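Side-chain contacts in citrate synthase (Thermotoga maritima, PDB 2P2W), which probably condenses acetyl-CoA with oxaloacetate and water to give citrate and CoA, a step of the tricarboxylic acid cycle: residues Ser14-Leu19 with Trp329-Ile334; Glu44-Leu49 with Arg325-Thr330; Glu109-Lys114 with Ser193-Cys198. One frame throughout, in Å; residues are numbered along the deposited sequence.

Interaction 1. Residues Ser14-Leu19 with Trp329-Ile334; sequences SSICYL and WTAHVI
A methyl group sits squarely over an imidazole: Ile16 CD1 lies 3.7 Å from the centroid of the His332 ring and only 5° off the ring normal, a CH-pi contact. The motif beneath it is an ST turn, in which Ser14 OG accepts from Ile16 N at 3.2 Å and a nearly straight 166°. The turn lies just ahead of strand 17-20, where the chain packs against the long helix 317-337 of the largely helical citrate synthase fold. Ile16 CG1 lies beside the backbone N (chi1 -67°) and its chain then runs out extended, carrying CD1 to the helix. There Ile16 CD1 also touches Ala331 CB at 3.8 Å and comes within 3.5 Å of Ala331 O. His332 NE2 is hydrogen-bonded to Glu175 OE2, which holds the ring's rotation. A leucine in place of His332 would probably leave Glu175 without this partner and Ile16 without the flat face that its methyl rests on. On the helix turn that follows, Glu335 hydrogen-bonds to Ser14 OG through OE1 and to Ser15 N through OE2. The serine hydroxyl also reaches the imidazole, Ser14 OG standing 3.6 Å from His332 CE1 at an oblique approach.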
ATOM      1  N   SER A  14     -18.182  -6.578  -9.397  1.00 24.23           N
ATOM      2  CA  SER A  14     -18.575  -5.608  -8.389  1.00 23.26           C
ATOM      3  C   SER A  14     -19.957  -5.026  -8.682  1.00 22.65           C
ATOM      4  O   SER A  14     -20.348  -4.816  -9.825  1.00 23.96           O
ATOM      5  CB  SER A  14     -17.534  -4.487  -8.367  1.00 23.38           C
ATOM      6  OG  SER A  14     -17.860  -3.560  -7.330  1.00 24.35           O
ATOM      7  N   SER A  15     -20.720  -4.814  -7.591  1.00 22.73           N
ATOM      8  CA  SER A  15     -22.012  -4.166  -7.731  1.00 23.60           C
ATOM      9  C   SER A  15     -22.000  -2.748  -7.139  1.00 22.93           C
ATOM     10  O   SER A  15     -23.031  -2.102  -6.983  1.00 23.56           O
ATOM     11  CB  SER A  15     -23.048  -5.022  -7.007  1.00 25.88           C
ATOM     12  OG  SER A  15     -22.799  -4.976  -5.601  1.00 31.47           O
ATOM     13  N   ILE A  16     -20.789  -2.273  -6.770  1.00 22.19           N
ATOM     14  CA  ILE A  16     -20.671  -0.970  -6.106  1.00 21.89           C
ATOM     15  C   ILE A  16     -20.803   0.206  -7.080  1.00 22.00           C
ATOM     16  O   ILE A  16     -21.527   1.165  -6.846  1.00 22.63           O
ATOM     17  CB  ILE A  16     -19.303  -0.897  -5.429  1.00 21.77           C
ATOM     18  CG1 ILE A  16     -19.216  -1.905  -4.283  1.00 21.20           C
ATOM     19  CG2 ILE A  16     -19.092   0.510  -4.837  1.00 20.39           C
ATOM     20  CD1 ILE A  16     -17.824  -1.933  -3.649  1.00 20.10           C
ATOM     21  N   CYS A  17     -20.088   0.148  -8.194  1.00 22.17           N
ATOM     22  CA  CYS A  17     -20.078   1.270  -9.119  1.00 21.77           C
ATOM     23  C   CYS A  17     -19.917   0.896 -10.581  1.00 22.55           C
ATOM     24  O   CYS A  17     -19.117   0.030 -10.929  1.00 21.06           O
ATOM     25  CB  CYS A  17     -18.949   2.216  -8.702  1.00 22.24           C
ATOM     26  SG  CYS A  17     -18.351   3.379  -9.948  1.00 22.62           S
ATOM     27  N   TYR A  18     -20.693   1.558 -11.431  1.00 22.08           N
ATOM     28  CA  TYR A  18     -20.606   1.327 -12.863  1.00 23.64           C
ATOM     29  C   TYR A  18     -19.975   2.557 -13.493  1.00 23.15           C
ATOM     30  O   TYR A  18     -20.496   3.668 -13.376  1.00 23.34           O
ATOM     31  CB  TYR A  18     -21.987   1.076 -13.477  1.00 26.13           C
ATOM     32  CG  TYR A  18     -21.953   0.982 -14.990  1.00 29.10           C
ATOM     33  CD1 TYR A  18     -21.015   0.175 -15.639  1.00 31.44           C
ATOM     34  CD2 TYR A  18     -22.839   1.720 -15.774  1.00 29.31           C
ATOM     35  CE1 TYR A  18     -20.957   0.108 -17.033  1.00 33.97           C
ATOM     36  CE2 TYR A  18     -22.792   1.661 -17.169  1.00 32.67           C
ATOM     37  CZ  TYR A  18     -21.849   0.857 -17.791  1.00 34.11           C
ATOM     38  OH  TYR A  18     -21.793   0.812 -19.166  1.00 36.63           O
ATOM     39  N   LEU A  19     -18.837   2.346 -14.144  1.00 21.41           N
ATOM     40  CA  LEU A  19     -18.106   3.413 -14.804  1.00 22.29           C
ATOM     41  C   LEU A  19     -18.270   3.258 -16.313  1.00 21.89           C
ATOM     42  O   LEU A  19     -17.741   2.320 -16.903  1.00 21.59           O
ATOM     43  CB  LEU A  19     -16.627   3.331 -14.429  1.00 23.45           C
ATOM     44  CG  LEU A  19     -15.658   4.291 -15.119  1.00 25.87           C
ATOM     45  CD1 LEU A  19     -16.099   5.725 -14.899  1.00 25.09           C
ATOM     46  CD2 LEU A  19     -14.257   4.067 -14.569  1.00 26.26           C
ATOM     47  N   TRP A 329     -12.888   2.933  -1.114  1.00 17.12           N
ATOM     48  CA  TRP A 329     -11.828   1.959  -0.866  1.00 16.97           C
ATOM     49  C   TRP A 329     -12.332   0.840   0.047  1.00 17.31           C
ATOM     50  O   TRP A 329     -12.206  -0.339  -0.277  1.00 16.95           O
ATOM     51  CB  TRP A 329     -10.618   2.613  -0.192  1.00 14.99           C
ATOM     52  CG  TRP A 329      -9.804   3.549  -1.054  1.00 16.13           C
ATOM     53  CD1 TRP A 329      -9.689   3.530  -2.420  1.00 16.14           C
ATOM     54  CD2 TRP A 329      -8.932   4.590  -0.593  1.00 15.33           C
ATOM     55  NE1 TRP A 329      -8.796   4.495  -2.833  1.00 15.27           N
ATOM     56  CE2 TRP A 329      -8.318   5.159  -1.733  1.00 15.13           C
ATOM     57  CE3 TRP A 329      -8.607   5.094   0.676  1.00 14.98           C
ATOM     58  CZ2 TRP A 329      -7.396   6.212  -1.644  1.00 15.04           C
ATOM     59  CZ3 TRP A 329      -7.688   6.141   0.765  1.00 16.24           C
ATOM     60  CH2 TRP A 329      -7.094   6.688  -0.390  1.00 15.77           C
ATOM     61  N   THR A 330     -12.904   1.225   1.188  1.00 17.04           N
ATOM     62  CA  THR A 330     -13.404   0.253   2.155  1.00 17.95           C
ATOM     63  C   THR A 330     -14.577  -0.572   1.624  1.00 19.22           C
ATOM     64  O   THR A 330     -14.669  -1.768   1.903  1.00 18.39           O
ATOM     65  CB  THR A 330     -13.798   0.940   3.495  1.00 18.08           C
ATOM     66  OG1 THR A 330     -14.766   1.964   3.257  1.00 18.36           O
ATOM     67  CG2 THR A 330     -12.573   1.561   4.155  1.00 16.12           C
ATOM     68  N   ALA A 331     -15.464   0.057   0.856  1.00 19.07           N
ATOM     69  CA  ALA A 331     -16.608  -0.655   0.285  1.00 18.73           C
ATOM     70  C   ALA A 331     -16.083  -1.797  -0.594  1.00 19.80           C
ATOM     71  O   ALA A 331     -16.566  -2.929  -0.522  1.00 20.26           O
ATOM     72  CB  ALA A 331     -17.465   0.304  -0.543  1.00 19.56           C
ATOM     73  N   HIS A 332     -15.082  -1.491  -1.415  1.00 17.95           N
ATOM     74  CA  HIS A 332     -14.482  -2.490  -2.290  1.00 19.41           C
ATOM     75  C   HIS A 332     -13.775  -3.597  -1.517  1.00 18.73           C
ATOM     76  O   HIS A 332     -13.945  -4.776  -1.825  1.00 20.64           O
ATOM     77  CB  HIS A 332     -13.505  -1.821  -3.261  1.00 19.12           C
ATOM     78  CG  HIS A 332     -14.160  -1.323  -4.510  1.00 19.77           C
ATOM     79  ND1 HIS A 332     -14.506  -2.158  -5.548  1.00 20.01           N
ATOM     80  CD2 HIS A 332     -14.583  -0.085  -4.864  1.00 18.94           C
ATOM     81  CE1 HIS A 332     -15.118  -1.458  -6.489  1.00 21.15           C
ATOM     82  NE2 HIS A 332     -15.178  -0.199  -6.095  1.00 19.65           N
ATOM     83  N   VAL A 333     -12.979  -3.229  -0.519  1.00 18.36           N
ATOM     84  CA  VAL A 333     -12.278  -4.233   0.283  1.00 17.88           C
ATOM     85  C   VAL A 333     -13.296  -5.219   0.866  1.00 19.06           C
ATOM     86  O   VAL A 333     -13.141  -6.434   0.737  1.00 18.97           O
ATOM     87  CB  VAL A 333     -11.474  -3.575   1.440  1.00 17.11           C
ATOM     88  CG1 VAL A 333     -10.974  -4.640   2.412  1.00 16.37           C
ATOM     89  CG2 VAL A 333     -10.289  -2.800   0.865  1.00 17.94           C
ATOM     90  N   ILE A 334     -14.342  -4.681   1.488  1.00 19.47           N
ATOM     91  CA  ILE A 334     -15.396  -5.493   2.093  1.00 19.15           C
ATOM     92  C   ILE A 334     -16.031  -6.446   1.083  1.00 20.14           C
ATOM     93  O   ILE A 334     -16.176  -7.638   1.346  1.00 19.62           O
ATOM     94  CB  ILE A 334     -16.513  -4.604   2.690  1.00 19.53           C
ATOM     95  CG1 ILE A 334     -15.970  -3.808   3.880  1.00 21.38           C
ATOM     96  CG2 ILE A 334     -17.694  -5.471   3.117  1.00 18.91           C
ATOM     97  CD1 ILE A 334     -16.853  -2.662   4.307  1.00 21.80           C
TER

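Interaction 2. Residues Glu44-Leu49 with Arg325-Thr330; sequences ETAYFL and RVVGWT
Ala46 and Leu49, one turn apart on helix 42-51, receive a single side chain of helix 317-337, that of Val327. Following 325-330 in order, Arg325 comes first, its guanidinium engaged outside this contact: NE is hydrogen-bonded to Leu173 O, and NH2 to a bound citrate that probably came from the crystallisation liquor. Its aliphatic part covers the Trp329 indole, with Arg325 CG over one face, 3.2 Å above the plane and toward the rim. Val326 turns to another neighbour, packing on Ala119 and Phe122 of helix 110-133. Val327 then makes the contact chiefly through one branch. Val327 CG1, anti to the backbone N (chi1 178°), faces helix 42-51 and meets Leu49 CD1 at 3.7 Å, the two side chains crossing at about a right angle. The same Val327 CG1 lies 4.0 Å from Ala46 CB. This is helix-to-helix packing inside the mainly helical citrate synthase fold, purely apolar and buried. The small alanine is consistent with the close backbones, Ala46 CA lying 6.3 Å from Val327 CA. Gly328 follows, 7.3 Å from Leu49 measured between CA atoms. A side chain on this glycine would be crowded from within its own helix, since a modelled CB would stand 3.3 Å from Arg325 CD. Trp329 leaves on the far side, its NE1 bonded to Ser181 OG. Thr330 turns its hydroxyl back along the helix, with OG1 2.9 Å from Val326 O and 3.0 Å from Val327 O. The same oxygen accepts from NE1 of Trp50, the residue right after Leu49.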
ATOM      1  N   GLU A  44     -25.282  10.331   3.878  1.00 18.26           N
ATOM      2  CA  GLU A  44     -26.296   9.585   3.133  1.00 19.37           C
ATOM      3  C   GLU A  44     -25.708   8.770   1.984  1.00 19.89           C
ATOM      4  O   GLU A  44     -26.088   7.617   1.773  1.00 20.10           O
ATOM      5  CB  GLU A  44     -27.379  10.521   2.585  1.00 20.38           C
ATOM      6  CG  GLU A  44     -28.562   9.770   1.987  1.00 21.55           C
ATOM      7  CD  GLU A  44     -29.578  10.682   1.330  1.00 24.26           C
ATOM      8  OE1 GLU A  44     -29.243  11.318   0.309  1.00 24.27           O
ATOM      9  OE2 GLU A  44     -30.715  10.764   1.842  1.00 23.46           O
ATOM     10  N   THR A  45     -24.784   9.361   1.230  1.00 19.16           N
ATOM     11  CA  THR A  45     -24.185   8.630   0.121  1.00 18.71           C
ATOM     12  C   THR A  45     -23.242   7.540   0.630  1.00 18.33           C
ATOM     13  O   THR A  45     -23.157   6.464   0.043  1.00 18.94           O
ATOM     14  CB  THR A  45     -23.441   9.576  -0.838  1.00 19.08           C
ATOM     15  OG1 THR A  45     -24.393  10.448  -1.470  1.00 20.14           O
ATOM     16  CG2 THR A  45     -22.703   8.773  -1.918  1.00 18.74           C
ATOM     17  N   ALA A  46     -22.548   7.811   1.732  1.00 17.50           N
ATOM     18  CA  ALA A  46     -21.638   6.821   2.305  1.00 18.96           C
ATOM     19  C   ALA A  46     -22.468   5.633   2.784  1.00 19.60           C
ATOM     20  O   ALA A  46     -22.084   4.474   2.613  1.00 18.35           O
ATOM     21  CB  ALA A  46     -20.863   7.428   3.466  1.00 17.74           C
ATOM     22  N   TYR A  47     -23.614   5.933   3.384  1.00 20.28           N
ATOM     23  CA  TYR A  47     -24.509   4.888   3.869  1.00 20.76           C
ATOM     24  C   TYR A  47     -24.915   4.030   2.675  1.00 21.19           C
ATOM     25  O   TYR A  47     -24.882   2.799   2.729  1.00 22.14           O
ATOM     26  CB  TYR A  47     -25.758   5.513   4.491  1.00 20.91           C
ATOM     27  CG  TYR A  47     -26.739   4.502   5.044  1.00 21.30           C
ATOM     28  CD1 TYR A  47     -27.594   3.791   4.198  1.00 22.44           C
ATOM     29  CD2 TYR A  47     -26.802   4.244   6.408  1.00 21.78           C
ATOM     30  CE1 TYR A  47     -28.490   2.848   4.704  1.00 21.91           C
ATOM     31  CE2 TYR A  47     -27.692   3.306   6.924  1.00 23.36           C
ATOM     32  CZ  TYR A  47     -28.532   2.613   6.067  1.00 24.23           C
ATOM     33  OH  TYR A  47     -29.416   1.695   6.583  1.00 25.31           O
ATOM     34  N   PHE A  48     -25.297   4.701   1.594  1.00 21.57           N
ATOM     35  CA  PHE A  48     -25.726   4.030   0.373  1.00 21.35           C
ATOM     36  C   PHE A  48     -24.633   3.130  -0.201  1.00 21.66           C
ATOM     37  O   PHE A  48     -24.902   2.009  -0.631  1.00 21.20           O
ATOM     38  CB  PHE A  48     -26.153   5.077  -0.660  1.00 21.92           C
ATOM     39  CG  PHE A  48     -26.658   4.496  -1.949  1.00 22.71           C
ATOM     40  CD1 PHE A  48     -27.559   3.436  -1.947  1.00 24.03           C
ATOM     41  CD2 PHE A  48     -26.254   5.029  -3.168  1.00 23.24           C
ATOM     42  CE1 PHE A  48     -28.052   2.913  -3.142  1.00 24.68           C
ATOM     43  CE2 PHE A  48     -26.741   4.516  -4.369  1.00 25.10           C
ATOM     44  CZ  PHE A  48     -27.643   3.454  -4.355  1.00 24.93           C
ATOM     45  N   LEU A  49     -23.397   3.618  -0.201  1.00 21.93           N
ATOM     46  CA  LEU A  49     -22.285   2.830  -0.726  1.00 21.30           C
ATOM     47  C   LEU A  49     -21.984   1.597   0.133  1.00 21.42           C
ATOM     48  O   LEU A  49     -21.740   0.516  -0.396  1.00 23.17           O
ATOM     49  CB  LEU A  49     -21.031   3.704  -0.848  1.00 20.04           C
ATOM     50  CG  LEU A  49     -21.049   4.698  -2.013  1.00 20.53           C
ATOM     51  CD1 LEU A  49     -19.855   5.643  -1.932  1.00 20.82           C
ATOM     52  CD2 LEU A  49     -21.032   3.921  -3.327  1.00 20.35           C
ATOM     53  N   ARG A 325     -12.769   9.326  -0.796  1.00 18.55           N
ATOM     54  CA  ARG A 325     -12.518   8.024  -1.438  1.00 19.12           C
ATOM     55  C   ARG A 325     -12.303   6.866  -0.437  1.00 19.14           C
ATOM     56  O   ARG A 325     -12.431   5.694  -0.767  1.00 18.71           O
ATOM     57  CB  ARG A 325     -11.291   8.167  -2.340  1.00 18.58           C
ATOM     58  CG  ARG A 325     -10.977   6.881  -3.104  1.00 17.62           C
ATOM     59  CD  ARG A 325     -12.197   6.352  -3.866  1.00 20.02           C
ATOM     60  NE  ARG A 325     -12.663   7.338  -4.844  1.00 19.07           N
ATOM     61  CZ  ARG A 325     -11.993   7.414  -6.010  1.00 20.26           C
ATOM     62  NH1 ARG A 325     -10.963   6.620  -6.237  1.00 21.94           N
ATOM     63  NH2 ARG A 325     -12.380   8.294  -6.938  1.00 19.76           N
ATOM     64  N   VAL A 326     -12.007   7.161   0.828  1.00 18.69           N
ATOM     65  CA  VAL A 326     -11.838   6.095   1.809  1.00 18.59           C
ATOM     66  C   VAL A 326     -13.128   5.270   1.877  1.00 19.05           C
ATOM     67  O   VAL A 326     -13.092   4.068   2.156  1.00 18.65           O
ATOM     68  CB  VAL A 326     -11.476   6.658   3.217  1.00 19.44           C
ATOM     69  CG1 VAL A 326     -12.619   7.490   3.770  1.00 20.10           C
ATOM     70  CG2 VAL A 326     -11.127   5.514   4.160  1.00 19.01           C
ATOM     71  N   VAL A 327     -14.264   5.918   1.607  1.00 18.11           N
ATOM     72  CA  VAL A 327     -15.558   5.237   1.602  1.00 18.11           C
ATOM     73  C   VAL A 327     -15.562   4.182   0.489  1.00 17.73           C
ATOM     74  O   VAL A 327     -15.943   3.028   0.706  1.00 17.47           O
ATOM     75  CB  VAL A 327     -16.722   6.234   1.347  1.00 18.76           C
ATOM     76  CG1 VAL A 327     -18.055   5.491   1.303  1.00 20.66           C
ATOM     77  CG2 VAL A 327     -16.750   7.292   2.443  1.00 16.97           C
ATOM     78  N   GLY A 328     -15.135   4.586  -0.704  1.00 17.12           N
ATOM     79  CA  GLY A 328     -15.092   3.661  -1.820  1.00 17.61           C
ATOM     80  C   GLY A 328     -14.064   2.561  -1.613  1.00 18.06           C
ATOM     81  O   GLY A 328     -14.326   1.392  -1.912  1.00 17.74           O
ATOM     82  N   TRP A 329     -12.888   2.933  -1.114  1.00 17.12           N
ATOM     83  CA  TRP A 329     -11.828   1.959  -0.866  1.00 16.97           C
ATOM     84  C   TRP A 329     -12.332   0.840   0.047  1.00 17.31           C
ATOM     85  O   TRP A 329     -12.206  -0.339  -0.277  1.00 16.95           O
ATOM     86  CB  TRP A 329     -10.618   2.613  -0.192  1.00 14.99           C
ATOM     87  CG  TRP A 329      -9.804   3.549  -1.054  1.00 16.13           C
ATOM     88  CD1 TRP A 329      -9.689   3.530  -2.420  1.00 16.14           C
ATOM     89  CD2 TRP A 329      -8.932   4.590  -0.593  1.00 15.33           C
ATOM     90  NE1 TRP A 329      -8.796   4.495  -2.833  1.00 15.27           N
ATOM     91  CE2 TRP A 329      -8.318   5.159  -1.733  1.00 15.13           C
ATOM     92  CE3 TRP A 329      -8.607   5.094   0.676  1.00 14.98           C
ATOM     93  CZ2 TRP A 329      -7.396   6.212  -1.644  1.00 15.04           C
ATOM     94  CZ3 TRP A 329      -7.688   6.141   0.765  1.00 16.24           C
ATOM     95  CH2 TRP A 329      -7.094   6.688  -0.390  1.00 15.77           C
ATOM     96  N   THR A 330     -12.904   1.225   1.188  1.00 17.04           N
ATOM     97  CA  THR A 330     -13.404   0.253   2.155  1.00 17.95           C
ATOM     98  C   THR A 330     -14.577  -0.572   1.624  1.00 19.22           C
ATOM     99  O   THR A 330     -14.669  -1.768   1.903  1.00 18.39           O
ATOM    100  CB  THR A 330     -13.798   0.940   3.495  1.00 18.08           C
ATOM    101  OG1 THR A 330     -14.766   1.964   3.257  1.00 18.36           O
ATOM    102  CG2 THR A 330     -12.573   1.561   4.155  1.00 16.12           C
TER

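Interaction 3. Residues Glu109-Lys114 with Ser193-Cys198; sequences EDLREK and SDLYSC
Leu111 and Leu195 mark the closest approach of the two backbones, with 7.5 Å between their CA atoms. Each belongs to the opening turn of a helix, 110-133 and 195-207, so the contact joins two helix beginnings in the helical body of citrate synthase. Asp194 is the N-cap of the second helix: its OD2 accepts from Ser197 N at 2.8 Å, from above the carboxylate plane, while OD1 accepts from Ser197 OG at 2.7 Å on the syn side, tilted out of the carboxylate plane. That carboxylate also forms a salt bridge with Lys207 of the second subunit, which places this helix start at the dimer interface. Across the contact, Leu111 CD1 touches Leu195 CB at 4.0 Å, and Leu195 extends a branch in return, its CD2 reaching Leu111 O at 3.8 Å. Leu195 CD2 also packs on the root of the Lys114 side chain, 4.0 Å from CG. Lys114 CG is anti to the backbone N (chi1 -167°) and the chain runs on extended to CD, which lays both carbons alongside the phenol end of Tyr196; only beyond CD does it bend, at chi3 and chi4. The two side chains cross at about a right angle, CD lying oblique to the ring. The phenol oxygen has a weak hydrogen bond to Arg117 NH2, and against its flank rest two lysine carbons, with Tyr196 OH 3.4 Å from Lys114 CG and 3.5 Å from Lys114 CD.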
ATOM      1  N   GLU A 109     -19.540  -6.435   7.966  1.00 52.71           N
ATOM      2  CA  GLU A 109     -20.102  -6.553   9.308  1.00 51.97           C
ATOM      3  C   GLU A 109     -19.267  -5.787  10.342  1.00 48.99           C
ATOM      4  O   GLU A 109     -19.494  -4.617  10.629  1.00 48.57           O
ATOM      5  CB  GLU A 109     -20.156  -8.035   9.675  1.00 55.30           C
ATOM      6  CG  GLU A 109     -21.167  -8.320  10.786  1.00 59.16           C
ATOM      7  CD  GLU A 109     -20.769  -9.579  11.523  1.00 61.63           C
ATOM      8  OE1 GLU A 109     -19.996 -10.359  10.979  1.00 63.33           O
ATOM      9  OE2 GLU A 109     -21.256  -9.780  12.637  1.00 63.59           O
ATOM     10  N   ASP A 110     -18.304  -6.500  10.954  1.00 45.65           N
ATOM     11  CA  ASP A 110     -17.365  -5.814  11.838  1.00 41.19           C
ATOM     12  C   ASP A 110     -16.365  -4.998  11.014  1.00 37.43           C
ATOM     13  O   ASP A 110     -15.892  -3.938  11.405  1.00 34.64           O
ATOM     14  CB  ASP A 110     -16.624  -6.870  12.658  1.00 43.68           C
ATOM     15  CG  ASP A 110     -15.681  -6.181  13.636  1.00 44.77           C
ATOM     16  OD1 ASP A 110     -16.181  -5.461  14.502  1.00 47.46           O
ATOM     17  OD2 ASP A 110     -14.478  -6.420  13.561  1.00 46.33           O
ATOM     18  N   LEU A 111     -16.019  -5.568   9.846  1.00 33.30           N
ATOM     19  CA  LEU A 111     -15.166  -4.856   8.907  1.00 30.55           C
ATOM     20  C   LEU A 111     -15.834  -3.559   8.444  1.00 27.84           C
ATOM     21  O   LEU A 111     -15.200  -2.524   8.275  1.00 26.71           O
ATOM     22  CB  LEU A 111     -14.936  -5.790   7.713  1.00 31.62           C
ATOM     23  CG  LEU A 111     -13.723  -5.406   6.857  1.00 31.07           C
ATOM     24  CD1 LEU A 111     -12.444  -5.255   7.681  1.00 30.20           C
ATOM     25  CD2 LEU A 111     -13.411  -6.452   5.781  1.00 29.74           C
ATOM     26  N   ARG A 112     -17.147  -3.616   8.242  1.00 25.27           N
ATOM     27  CA  ARG A 112     -17.893  -2.437   7.825  1.00 24.77           C
ATOM     28  C   ARG A 112     -17.939  -1.430   8.976  1.00 23.86           C
ATOM     29  O   ARG A 112     -17.843  -0.223   8.762  1.00 23.65           O
ATOM     30  CB  ARG A 112     -19.312  -2.826   7.397  1.00 24.75           C
ATOM     31  CG  ARG A 112     -20.174  -1.644   6.966  1.00 25.91           C
ATOM     32  CD  ARG A 112     -21.364  -2.093   6.133  1.00 28.36           C
ATOM     33  NE  ARG A 112     -22.170  -3.108   6.805  1.00 29.50           N
ATOM     34  CZ  ARG A 112     -23.196  -3.741   6.244  1.00 31.60           C
ATOM     35  NH1 ARG A 112     -23.550  -3.465   4.993  1.00 30.50           N
ATOM     36  NH2 ARG A 112     -23.873  -4.654   6.932  1.00 30.22           N
ATOM     37  N   GLU A 113     -18.076  -1.929  10.200  1.00 23.29           N
ATOM     38  CA  GLU A 113     -18.116  -1.052  11.367  1.00 23.84           C
ATOM     39  C   GLU A 113     -16.761  -0.356  11.467  1.00 22.79           C
ATOM     40  O   GLU A 113     -16.670   0.833  11.786  1.00 20.28           O
ATOM     41  CB  GLU A 113     -18.378  -1.870  12.631  1.00 25.61           C
ATOM     42  CG  GLU A 113     -18.779  -1.046  13.843  1.00 29.41           C
ATOM     43  CD  GLU A 113     -20.080  -0.296  13.630  1.00 29.72           C
ATOM     44  OE1 GLU A 113     -20.974  -0.839  12.948  1.00 30.71           O
ATOM     45  OE2 GLU A 113     -20.217   0.827  14.154  1.00 32.92           O
ATOM     46  N   LYS A 114     -15.706  -1.109  11.177  1.00 21.49           N
ATOM     47  CA  LYS A 114     -14.353  -0.574  11.215  1.00 22.53           C
ATOM     48  C   LYS A 114     -14.188   0.508  10.146  1.00 20.41           C
ATOM     49  O   LYS A 114     -13.565   1.546  10.389  1.00 18.98           O
ATOM     50  CB  LYS A 114     -13.346  -1.704  10.977  1.00 26.27           C
ATOM     51  CG  LYS A 114     -11.908  -1.338  11.293  1.00 30.98           C
ATOM     52  CD  LYS A 114     -11.050  -2.585  11.480  1.00 35.26           C
ATOM     53  CE  LYS A 114     -11.731  -3.601  12.388  1.00 36.78           C
ATOM     54  NZ  LYS A 114     -11.306  -3.455  13.808  1.00 39.41           N
ATOM     55  N   SER A 193      -4.922  -9.008   4.861  1.00 17.63           N
ATOM     56  CA  SER A 193      -4.335  -8.074   5.817  1.00 17.49           C
ATOM     57  C   SER A 193      -5.432  -7.216   6.415  1.00 17.55           C
ATOM     58  O   SER A 193      -6.566  -7.255   5.955  1.00 18.35           O
ATOM     59  CB  SER A 193      -3.317  -7.195   5.066  1.00 18.20           C
ATOM     60  OG  SER A 193      -2.533  -6.429   6.001  1.00 18.25           O
ATOM     61  N   ASP A 194      -5.111  -6.433   7.441  1.00 17.57           N
ATOM     62  CA  ASP A 194      -6.106  -5.590   8.105  1.00 17.99           C
ATOM     63  C   ASP A 194      -6.558  -4.406   7.254  1.00 16.91           C
ATOM     64  O   ASP A 194      -5.862  -3.985   6.326  1.00 16.33           O
ATOM     65  CB  ASP A 194      -5.553  -5.066   9.427  1.00 19.04           C
ATOM     66  CG  ASP A 194      -4.354  -4.180   9.228  1.00 20.27           C
ATOM     67  OD1 ASP A 194      -3.230  -4.719   9.113  1.00 20.03           O
ATOM     68  OD2 ASP A 194      -4.539  -2.948   9.161  1.00 19.00           O
ATOM     69  N   LEU A 195      -7.723  -3.857   7.591  1.00 16.61           N
ATOM     70  CA  LEU A 195      -8.284  -2.734   6.847  1.00 17.63           C
ATOM     71  C   LEU A 195      -7.381  -1.495   6.830  1.00 18.66           C
ATOM     72  O   LEU A 195      -7.312  -0.787   5.822  1.00 17.95           O
ATOM     73  CB  LEU A 195      -9.662  -2.363   7.412  1.00 19.14           C
ATOM     74  CG  LEU A 195     -10.479  -1.339   6.611  1.00 19.10           C
ATOM     75  CD1 LEU A 195     -10.763  -1.876   5.213  1.00 20.11           C
ATOM     76  CD2 LEU A 195     -11.785  -1.064   7.333  1.00 20.28           C
ATOM     77  N   TYR A 196      -6.688  -1.229   7.933  1.00 17.66           N
ATOM     78  CA  TYR A 196      -5.808  -0.061   7.984  1.00 19.19           C
ATOM     79  C   TYR A 196      -4.672  -0.203   6.977  1.00 18.69           C
ATOM     80  O   TYR A 196      -4.318   0.758   6.290  1.00 17.94           O
ATOM     81  CB  TYR A 196      -5.250   0.120   9.396  1.00 20.93           C
ATOM     82  CG  TYR A 196      -6.338   0.132  10.439  1.00 25.88           C
ATOM     83  CD1 TYR A 196      -7.340   1.105  10.416  1.00 27.40           C
ATOM     84  CD2 TYR A 196      -6.400  -0.859  11.417  1.00 27.38           C
ATOM     85  CE1 TYR A 196      -8.383   1.087  11.342  1.00 30.39           C
ATOM     86  CE2 TYR A 196      -7.437  -0.887  12.348  1.00 30.37           C
ATOM     87  CZ  TYR A 196      -8.425   0.087  12.304  1.00 32.24           C
ATOM     88  OH  TYR A 196      -9.459   0.047  13.213  1.00 35.79           O
ATOM     89  N   SER A 197      -4.112  -1.405   6.885  1.00 18.05           N
ATOM     90  CA  SER A 197      -3.034  -1.665   5.942  1.00 17.60           C
ATOM     91  C   SER A 197      -3.508  -1.425   4.510  1.00 17.96           C
ATOM     92  O   SER A 197      -2.783  -0.842   3.699  1.00 17.12           O
ATOM     93  CB  SER A 197      -2.525  -3.100   6.087  1.00 17.00           C
ATOM     94  OG  SER A 197      -1.834  -3.275   7.311  1.00 16.50           O
ATOM     95  N   CYS A 198      -4.720  -1.879   4.196  1.00 17.30           N
ATOM     96  CA  CYS A 198      -5.265  -1.684   2.858  1.00 17.29           C
ATOM     97  C   CYS A 198      -5.358  -0.187   2.561  1.00 17.20           C
ATOM     98  O   CYS A 198      -4.948   0.274   1.495  1.00 16.56           O
ATOM     99  CB  CYS A 198      -6.661  -2.306   2.747  1.00 18.41           C
ATOM    100  SG  CYS A 198      -6.728  -4.078   3.094  1.00 18.82           S
TER

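In the fold
Interactions 1 and 2 are both buried and use successive turns of helix 317-337, sharing Trp329 and Thr330; their centres lie 9 Å apart, and Ile16 packs on Leu49 where they meet. Interaction 2 is wholly aliphatic, joining helix to helix, whereas interaction 1 sets a methyl against an imidazole and adds a serine hydroxyl beside the ring, just ahead of strand 17-20. Interaction 3 lies farther out and is only partly buried, and there lysine methylenes and a phenol join the leucines. It still belongs to the same body: Leu195 packs on Thr330 and Val333, and Ile334 on Leu111 and Arg112. Near the second subunit, 14-19 offers it a strand edge, and 193-198 a capped helix start.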